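CbsA (Xanthomonas oryzae pv. oryzae, PDB 5XYH) probably hydrolyses 1,4-beta-glucosidic bonds in cellulose, releasing cellobiose from chain ends, as a cell-wall-degrading exoglucanase of a rice pathogen. Local coordinates at residues Phe8-Tyr14 with Thr84-Val88; Leu111-Leu116 with Ser168-Gly174; Thr238-Glu242 with Phe269-Thr273. All blocks are in the same frame, centred on the assembly; numbering follows the deposited sequence.

Contact 1 of 3, residues Phe8-Tyr14 with Thr84-Val88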
loop_
_atom_site.group_PDB
_atom_site.type_symbol
_atom_site.label_atom_id
_atom_site.label_comp_id
_atom_site.label_asym_id
_atom_site.label_seq_id
_atom_site.Cartn_x
_atom_site.Cartn_y
_atom_site.Cartn_z
ATOM N N PHE A 8 16.377 -3.545 -4.717
ATOM C CA PHE A 8 16.131 -4.783 -3.990
ATOM C C PHE A 8 17.084 -5.898 -4.387
ATOM O O PHE A 8 17.215 -6.872 -3.638
ATOM C CB PHE A 8 14.682 -5.227 -4.205
ATOM C CG PHE A 8 13.676 -4.284 -3.587
ATOM C CD1 PHE A 8 13.244 -4.468 -2.287
ATOM C CD2 PHE A 8 13.199 -3.200 -4.292
ATOM C CE1 PHE A 8 12.333 -3.608 -1.716
ATOM C CE2 PHE A 8 12.287 -2.337 -3.729
ATOM C CZ PHE A 8 11.853 -2.536 -2.447
ATOM N N VAL A 9 17.751 -5.785 -5.537
ATOM C CA VAL A 9 18.555 -6.890 -6.044
ATOM C C VAL A 9 19.738 -7.119 -5.115
ATOM O O VAL A 9 20.515 -6.197 -4.840
ATOM C CB VAL A 9 19.032 -6.614 -7.473
ATOM C CG1 VAL A 9 20.049 -7.665 -7.882
ATOM C CG2 VAL A 9 17.848 -6.579 -8.428
ATOM N N GLY A 10 19.869 -8.349 -4.621
ATOM C CA GLY A 10 20.966 -8.705 -3.745
ATOM C C GLY A 10 20.914 -8.131 -2.347
ATOM O O GLY A 10 21.877 -8.299 -1.590
ATOM N N ALA A 11 19.819 -7.479 -1.962
ATOM C CA ALA A 11 19.754 -6.760 -0.698
ATOM C C ALA A 11 18.885 -7.488 0.319
ATOM O O ALA A 11 17.871 -8.105 -0.029
ATOM C CB ALA A 11 19.202 -5.343 -0.903
ATOM N N SER A 12 19.277 -7.391 1.588
ATOM C CA SER A 12 18.369 -7.755 2.659
ATOM C C SER A 12 17.426 -6.582 2.916
ATOM O O SER A 12 17.511 -5.531 2.270
ATOM C CB SER A 12 19.144 -8.154 3.916
ATOM O OG SER A 12 19.962 -7.096 4.393
ATOM N N GLY A 13 16.512 -6.759 3.866
ATOM C CA GLY A 13 15.583 -5.709 4.229
ATOM C C GLY A 13 15.562 -5.474 5.723
ATOM O O GLY A 13 15.807 -6.374 6.524
ATOM N N TYR A 14 15.242 -4.239 6.087
ATOM C CA TYR A 14 15.201 -3.830 7.486
ATOM C C TYR A 14 13.971 -4.415 8.176
ATOM O O TYR A 14 12.843 -4.252 7.699
ATOM C CB TYR A 14 15.213 -2.299 7.555
ATOM C CG TYR A 14 14.778 -1.706 8.878
ATOM C CD1 TYR A 14 15.482 -1.983 10.046
ATOM C CD2 TYR A 14 13.668 -0.867 8.959
ATOM C CE1 TYR A 14 15.089 -1.446 11.263
ATOM C CE2 TYR A 14 13.272 -0.323 10.174
ATOM C CZ TYR A 14 13.991 -0.617 11.322
ATOM O OH TYR A 14 13.618 -0.091 12.545
ATOM N N THR A 84 26.825 -6.409 1.749
ATOM C CA THR A 84 25.492 -6.766 1.283
ATOM C C THR A 84 24.611 -5.532 1.428
ATOM O O THR A 84 24.543 -4.948 2.530
ATOM C CB THR A 84 24.936 -7.942 2.088
ATOM O OG1 THR A 84 25.878 -9.022 2.043
ATOM C CG2 THR A 84 23.587 -8.403 1.515
ATOM N N PRO A 85 23.957 -5.070 0.367
ATOM C CA PRO A 85 23.048 -3.933 0.518
ATOM C C PRO A 85 21.854 -4.315 1.380
ATOM O O PRO A 85 21.557 -5.494 1.590
ATOM C CB PRO A 85 22.632 -3.617 -0.919
ATOM C CG PRO A 85 22.782 -4.904 -1.647
ATOM C CD PRO A 85 23.974 -5.584 -1.015
ATOM N N ILE A 86 21.174 -3.290 1.893
ATOM C CA ILE A 86 19.963 -3.450 2.696
ATOM C C ILE A 86 18.991 -2.336 2.313
ATOM O O ILE A 86 19.404 -1.187 2.116
ATOM C CB ILE A 86 20.295 -3.428 4.208
ATOM C CG1 ILE A 86 19.049 -3.677 5.066
ATOM C CG2 ILE A 86 20.971 -2.118 4.591
ATOM C CD1 ILE A 86 19.342 -3.814 6.556
ATOM N N THR A 87 17.707 -2.677 2.158
ATOM C CA THR A 87 16.691 -1.669 1.872
ATOM C C THR A 87 15.924 -1.329 3.147
ATOM O O THR A 87 15.625 -2.214 3.962
ATOM C CB THR A 87 15.725 -2.118 0.760
ATOM O OG1 THR A 87 15.028 -3.322 1.122
ATOM C CG2 THR A 87 16.475 -2.358 -0.530
ATOM N N VAL A 88 15.648 -0.036 3.337
ATOM C CA VAL A 88 14.855 0.466 4.458
ATOM C C VAL A 88 13.567 1.035 3.877
ATOM O O VAL A 88 13.592 2.041 3.156
ATOM C CB VAL A 88 15.609 1.524 5.273
ATOM C CG1 VAL A 88 14.766 1.990 6.446
ATOM C CG2 VAL A 88 16.923 0.957 5.774
HETATM O O HOH W 1 15.351 -5.954 0.337
HETATM O O HOH W 2 22.614 -6.276 4.303
#
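Thr87 CG2 lies over one face of the Phe8 ring, 4.2 Å above its plane and displaced toward the rim, where the short strand 12-13 pairs in parallel with strand 86-92 in the mostly parallel sheet of the distorted beta/alpha barrel known for glycosyl hydrolase family 6. Around the same ring stand Tyr48, Val142, Ala356 and Val358. The other aromatic group, Tyr14, brings CD2 obliquely to within 4.0 Å of Val88 CG1; its CG is anti to the backbone N (chi1 163°), and the ring runs on to helix 69-79, with OH bonded to His72.

Three backbone bonds join the strands: Ser12 N to Pro85 O, Thr87 N to Ser12 O at 2.9 Å, and Tyr14 N to Thr87 O. CA-H...O contacts run beside them, including Ala11 CA to Pro85 O. A type II turn from Phe8 to Ala11 precedes the pairing and puts Gly10 O 3.5 Å from both Pro85 CD and Thr84 CG2. The CB of Ala11 packs 3.7 Å from Pro85 CG.

Two waters bridge the strands. On the Thr87 side, one joins Thr87 OG1 to Ser12 O, the latter bond weak; on the Ser12 side, the other sits 2.8 Å from Ser12 OG and donates to Thr84 O.

Contact 2 of 3, residues Leu111-Leu116 with Ser168-Gly174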
loop_
_atom_site.group_PDB
_atom_site.type_symbol
_atom_site.label_atom_id
_atom_site.label_comp_id
_atom_site.label_asym_id
_atom_site.label_seq_id
_atom_site.Cartn_x
_atom_site.Cartn_y
_atom_site.Cartn_z
ATOM N N LEU A 111 -5.792 21.188 3.550
ATOM C CA LEU A 111 -5.662 21.416 2.113
ATOM C C LEU A 111 -5.699 22.917 1.830
ATOM O O LEU A 111 -6.657 23.467 1.280
ATOM C CB LEU A 111 -6.757 20.680 1.357
ATOM C CG LEU A 111 -6.561 20.687 -0.157
ATOM C CD1 LEU A 111 -5.471 19.682 -0.571
ATOM C CD2 LEU A 111 -7.889 20.425 -0.878
ATOM N N THR A 112 -4.614 23.573 2.232
ATOM C CA THR A 112 -4.381 24.991 2.009
ATOM C C THR A 112 -2.908 25.186 1.678
ATOM O O THR A 112 -2.074 24.313 1.939
ATOM C CB THR A 112 -4.726 25.836 3.246
ATOM O OG1 THR A 112 -3.848 25.467 4.316
ATOM C CG2 THR A 112 -6.191 25.620 3.694
ATOM N N GLN A 113 -2.589 26.362 1.133
ATOM C CA GLN A 113 -1.187 26.723 0.925
ATOM C C GLN A 113 -0.402 26.707 2.231
ATOM O O GLN A 113 0.748 26.247 2.271
ATOM C CB GLN A 113 -1.094 28.092 0.267
ATOM C CG GLN A 113 -1.513 28.072 -1.179
ATOM C CD GLN A 113 -0.649 27.147 -2.011
ATOM O OE1 GLN A 113 0.575 27.110 -1.850
ATOM N NE2 GLN A 113 -1.284 26.387 -2.905
ATOM N N ALA A 114 -1.003 27.194 3.321
ATOM C CA ALA A 114 -0.329 27.072 4.607
ATOM C C ALA A 114 -0.075 25.606 4.948
ATOM O O ALA A 114 0.995 25.253 5.471
ATOM C CB ALA A 114 -1.145 27.766 5.698
ATOM N N GLY A 115 -1.034 24.729 4.632
ATOM C CA GLY A 115 -0.827 23.312 4.868
ATOM C C GLY A 115 0.325 22.772 4.050
ATOM O O GLY A 115 1.169 22.031 4.558
ATOM N N LEU A 116 0.389 23.167 2.783
ATOM C CA LEU A 116 1.464 22.711 1.909
ATOM C C LEU A 116 2.829 23.162 2.419
ATOM O O LEU A 116 3.801 22.394 2.366
ATOM C CB LEU A 116 1.218 23.218 0.492
ATOM C CG LEU A 116 2.270 22.884 -0.562
ATOM C CD1 LEU A 116 2.402 21.376 -0.716
ATOM C CD2 LEU A 116 1.924 23.548 -1.872
ATOM N N SER A 168 -6.793 23.052 -6.626
ATOM C CA SER A 168 -5.828 23.822 -5.850
ATOM C C SER A 168 -4.393 23.565 -6.289
ATOM O O SER A 168 -3.505 24.348 -5.941
ATOM C CB SER A 168 -5.959 23.496 -4.365
ATOM O OG SER A 168 -5.470 22.182 -4.102
ATOM N N GLY A 169 -4.141 22.476 -7.012
ATOM C CA GLY A 169 -2.783 22.102 -7.364
ATOM C C GLY A 169 -1.971 21.512 -6.232
ATOM O O GLY A 169 -0.816 21.143 -6.455
ATOM N N ILE A 170 -2.552 21.354 -5.038
ATOM C CA ILE A 170 -1.743 21.063 -3.856
ATOM C C ILE A 170 -1.222 19.628 -3.875
ATOM O O ILE A 170 -0.060 19.387 -3.529
ATOM C CB ILE A 170 -2.532 21.378 -2.573
ATOM C CG1 ILE A 170 -2.761 22.895 -2.482
ATOM C CG2 ILE A 170 -1.773 20.887 -1.358
ATOM C CD1 ILE A 170 -3.600 23.349 -1.267
ATOM N N TYR A 171 -2.051 18.649 -4.271
ATOM C CA TYR A 171 -1.543 17.281 -4.370
ATOM C C TYR A 171 -0.331 17.219 -5.291
ATOM O O TYR A 171 0.712 16.669 -4.924
ATOM C CB TYR A 171 -2.619 16.320 -4.878
ATOM C CG TYR A 171 -3.492 15.707 -3.813
ATOM C CD1 TYR A 171 -3.641 16.305 -2.568
ATOM C CD2 TYR A 171 -4.198 14.529 -4.070
ATOM C CE1 TYR A 171 -4.468 15.738 -1.599
ATOM C CE2 TYR A 171 -5.019 13.955 -3.116
ATOM C CZ TYR A 171 -5.158 14.563 -1.887
ATOM O OH TYR A 171 -5.974 13.986 -0.949
ATOM N N GLU A 172 -0.447 17.808 -6.487
ATOM C CA GLU A 172 0.650 17.775 -7.448
ATOM C C GLU A 172 1.860 18.538 -6.927
ATOM O O GLU A 172 3.002 18.125 -7.158
ATOM C CB GLU A 172 0.186 18.337 -8.794
ATOM C CG GLU A 172 -0.871 17.466 -9.451
ATOM C CD GLU A 172 -1.600 18.157 -10.587
ATOM O OE1 GLU A 172 -1.137 18.042 -11.741
ATOM O OE2 GLU A 172 -2.653 18.801 -10.322
ATOM N N ALA A 173 1.626 19.646 -6.212
ATOM C CA ALA A 173 2.740 20.409 -5.654
ATOM C C ALA A 173 3.445 19.622 -4.563
ATOM O O ALA A 173 4.677 19.630 -4.489
ATOM C CB ALA A 173 2.259 21.756 -5.116
ATOM N N GLY A 174 2.677 18.934 -3.713
ATOM C CA GLY A 174 3.281 18.112 -2.673
ATOM C C GLY A 174 4.114 16.962 -3.219
ATOM O O GLY A 174 5.208 16.685 -2.721
#
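The starts of helices 113-131 and 170-183 come together at Leu116 and Gly174, whose CA atoms are 6.7 Å apart, and no hydrogen bond crosses between the two segments. Ile170 fills the middle of the contact. Its CD1 reaches the backbone just ahead of the opposite helix and ends 3.5 Å from Thr112 C, while CB and CG2 face Leu111. With CG1 anti to its own carbonyl carbon (chi1 -67°), Ile170 sends its longer branch to the Thr112 main chain and keeps CG2 for the leucines.

Leu111 crosses it at a slant: CD1 comes 3.9 Å from Ile170 CB and also touches the Tyr171 ring obliquely at CE1. Gln113 folds back at chi2 (-60°), and this bend carries its amide NE2 to 3.8 Å from Ile170 CG1, a purely van der Waals approach. One turn further on, Leu116 splits its two methyls over the second helix. CD2 presses on Ala173 CB at 3.7 Å, and CD1 lies against the backbone of Gly174.

Each helix start also has its own side-chain bond. Thr112 is an N-cap whose OG1 accepts from Gly115 N at 2.9 Å; Ser168 OG accepts from Ile170 N in an ST turn. Gly169, with positive phi, ends helix 160-167 and takes the N-cap position of helix 170-183.

Both helices lead into sheet strands, 113-131 into 140-145 and 170-183 into 188-193, as in a beta/alpha barrel. Helix 160-167 bonds Ser168 OG through Gln164 O and touches Tyr171 at Ala165, and the loop after strand 86-92 meets Ile170 at Pro96.

Contact 3 of 3, residues Thr238-Glu242 with Phe269-Thr273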
loop_
_atom_site.group_PDB
_atom_site.type_symbol
_atom_site.label_atom_id
_atom_site.label_comp_id
_atom_site.label_asym_id
_atom_site.label_seq_id
_atom_site.Cartn_x
_atom_site.Cartn_y
_atom_site.Cartn_z
ATOM N N THR A 238 -5.989 -6.887 -2.937
ATOM C CA THR A 238 -6.294 -7.515 -4.217
ATOM C C THR A 238 -5.246 -8.575 -4.522
ATOM O O THR A 238 -4.046 -8.318 -4.362
ATOM C CB THR A 238 -6.354 -6.461 -5.322
ATOM O OG1 THR A 238 -7.402 -5.527 -5.018
ATOM C CG2 THR A 238 -6.646 -7.113 -6.663
ATOM N N PRO A 239 -5.646 -9.776 -4.924
ATOM C CA PRO A 239 -4.676 -10.869 -5.023
ATOM C C PRO A 239 -3.618 -10.628 -6.095
ATOM O O PRO A 239 -3.809 -9.874 -7.051
ATOM C CB PRO A 239 -5.539 -12.092 -5.352
ATOM C CG PRO A 239 -6.852 -11.567 -5.805
ATOM C CD PRO A 239 -7.033 -10.232 -5.139
ATOM N N LEU A 240 -2.467 -11.261 -5.883
ATOM C CA LEU A 240 -1.401 -11.273 -6.882
ATOM C C LEU A 240 -1.892 -11.884 -8.186
ATOM O O LEU A 240 -1.683 -11.324 -9.271
ATOM C CB LEU A 240 -0.206 -12.051 -6.329
ATOM C CG LEU A 240 1.129 -11.967 -7.064
ATOM C CD1 LEU A 240 1.544 -10.521 -7.222
ATOM C CD2 LEU A 240 2.194 -12.772 -6.312
ATOM N N HIS A 241 -2.564 -13.032 -8.094
ATOM C CA HIS A 241 -3.172 -13.687 -9.240
ATOM C C HIS A 241 -4.565 -14.172 -8.870
ATOM O O HIS A 241 -4.831 -14.544 -7.720
ATOM C CB HIS A 241 -2.370 -14.901 -9.730
ATOM C CG HIS A 241 -0.925 -14.617 -9.989
ATOM N ND1 HIS A 241 -0.491 -13.901 -11.083
ATOM C CD2 HIS A 241 0.188 -14.979 -9.309
ATOM C CE1 HIS A 241 0.827 -13.815 -11.056
ATOM N NE2 HIS A 241 1.265 -14.461 -9.991
ATOM N N GLU A 242 -5.448 -14.169 -9.857
ATOM C CA GLU A 242 -6.688 -14.917 -9.755
ATOM C C GLU A 242 -6.518 -16.177 -10.594
ATOM O O GLU A 242 -6.823 -16.182 -11.799
ATOM C CB GLU A 242 -7.879 -14.087 -10.216
ATOM C CG GLU A 242 -8.379 -13.073 -9.169
ATOM C CD GLU A 242 -9.152 -13.710 -8.013
ATOM O OE1 GLU A 242 -9.279 -14.959 -7.968
ATOM O OE2 GLU A 242 -9.628 -12.941 -7.142
ATOM N N PHE A 269 -8.329 -8.099 -12.801
ATOM C CA PHE A 269 -8.752 -8.961 -11.706
ATOM C C PHE A 269 -7.713 -9.093 -10.609
ATOM O O PHE A 269 -8.068 -9.476 -9.485
ATOM C CB PHE A 269 -9.050 -10.382 -12.213
ATOM C CG PHE A 269 -10.242 -10.487 -13.126
ATOM C CD1 PHE A 269 -11.013 -9.376 -13.438
ATOM C CD2 PHE A 269 -10.588 -11.719 -13.673
ATOM C CE1 PHE A 269 -12.102 -9.493 -14.287
ATOM C CE2 PHE A 269 -11.672 -11.848 -14.514
ATOM C CZ PHE A 269 -12.436 -10.733 -14.823
ATOM N N ASP A 270 -6.443 -8.820 -10.908
ATOM C CA ASP A 270 -5.378 -9.045 -9.942
ATOM C C ASP A 270 -4.264 -8.018 -10.151
ATOM O O ASP A 270 -4.253 -7.254 -11.130
ATOM C CB ASP A 270 -4.850 -10.491 -10.015
ATOM C CG ASP A 270 -4.366 -10.892 -11.419
ATOM O OD1 ASP A 270 -3.610 -10.128 -12.055
ATOM O OD2 ASP A 270 -4.725 -11.996 -11.874
ATOM N N GLU A 271 -3.322 -8.003 -9.202
ATOM C CA GLU A 271 -2.273 -6.988 -9.212
ATOM C C GLU A 271 -1.209 -7.262 -10.267
ATOM O O GLU A 271 -0.580 -6.319 -10.761
ATOM C CB GLU A 271 -1.641 -6.877 -7.822
ATOM C CG GLU A 271 -2.655 -6.336 -6.783
ATOM C CD GLU A 271 -3.241 -5.002 -7.207
ATOM O OE1 GLU A 271 -2.498 -3.990 -7.194
ATOM O OE2 GLU A 271 -4.445 -4.953 -7.546
ATOM N N SER A 272 -0.983 -8.529 -10.618
ATOM C CA SER A 272 -0.030 -8.827 -11.684
ATOM C C SER A 272 -0.507 -8.252 -13.010
ATOM O O SER A 272 0.251 -7.579 -13.716
ATOM C CB SER A 272 0.191 -10.332 -11.793
ATOM O OG SER A 272 0.915 -10.808 -10.674
ATOM N N THR A 273 -1.772 -8.497 -13.361
ATOM C CA THR A 273 -2.327 -7.905 -14.573
ATOM C C THR A 273 -2.292 -6.374 -14.506
ATOM O O THR A 273 -1.915 -5.709 -15.483
ATOM C CB THR A 273 -3.763 -8.411 -14.788
ATOM O OG1 THR A 273 -3.789 -9.845 -14.696
ATOM C CG2 THR A 273 -4.313 -7.975 -16.146
HETATM O O HOH W 3 -10.061 -10.451 -7.940
#
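Asp270 OD2 takes the Glu242 N-H at 3.1 Å on its anti side, with Glu242 N 24° out of the carboxylate plane. The Asp270 CG sits between its backbone N and carbonyl carbon (chi1 56°), which places the carboxylate close to both the Glu242 N-H and the start of helix 271-284. The other oxygen caps that helix: Thr273 N reaches Asp270 OD1 at 2.8 Å, nearly along the C-O axis. Thr273 OG1 adds a second bond to OD1 from the syn side.

Ser272 N bonds Leu240 O in the carbonyl plane, on a lone pair. Two conformers of this serine are modelled; in the one described, Ser272 OG also donates to Leu240 O at 3.0 Å from above that plane, a less certain second bond. Glu271 N bonds Pro239 O at 2.9 Å in a nearly straight line.

The Glu271 side chain bends at chi2 (-56°) and crosses Thr238 at about a right angle, bringing OE2 to 3.2 Å from Thr238 CG2; its OE1 bonds Thr232. Glu242 CG packs 3.6 Å from Phe269 O. A water donates to both that carbonyl and Glu242 OE2, while the Glu242 carboxylate also receives Val325 N and Asp326 N.

Taken together, this is an Asp N-cap supplemented by the packed loop 238-242: Pro239 O and Leu240 O take the first two N-H groups of the helix, and the other oxygen of the cap residue binds the loop in return. The helix leads into strand 292-296 of the barrel sheet.

The three contacts follow one another along the chain without touching. Contact 1 adds a short strand to the mostly parallel sheet, and the chain leaving strand 86-92 next enters helix 113-131 of contact 2; the nearest atoms of the two are about 18 Å apart. Contact 3 holds the start of helix 271-284. Its centre lies about 25 Å from that of contact 1 and about 33 Å from that of contact 2, which is on the opposite side of the chain's centre. In family 6 enzymes the active site lies at the C-terminal ends of the barrel strands, so contact 1, at the start of strand 86-92, is probably at the far end of the barrel from it.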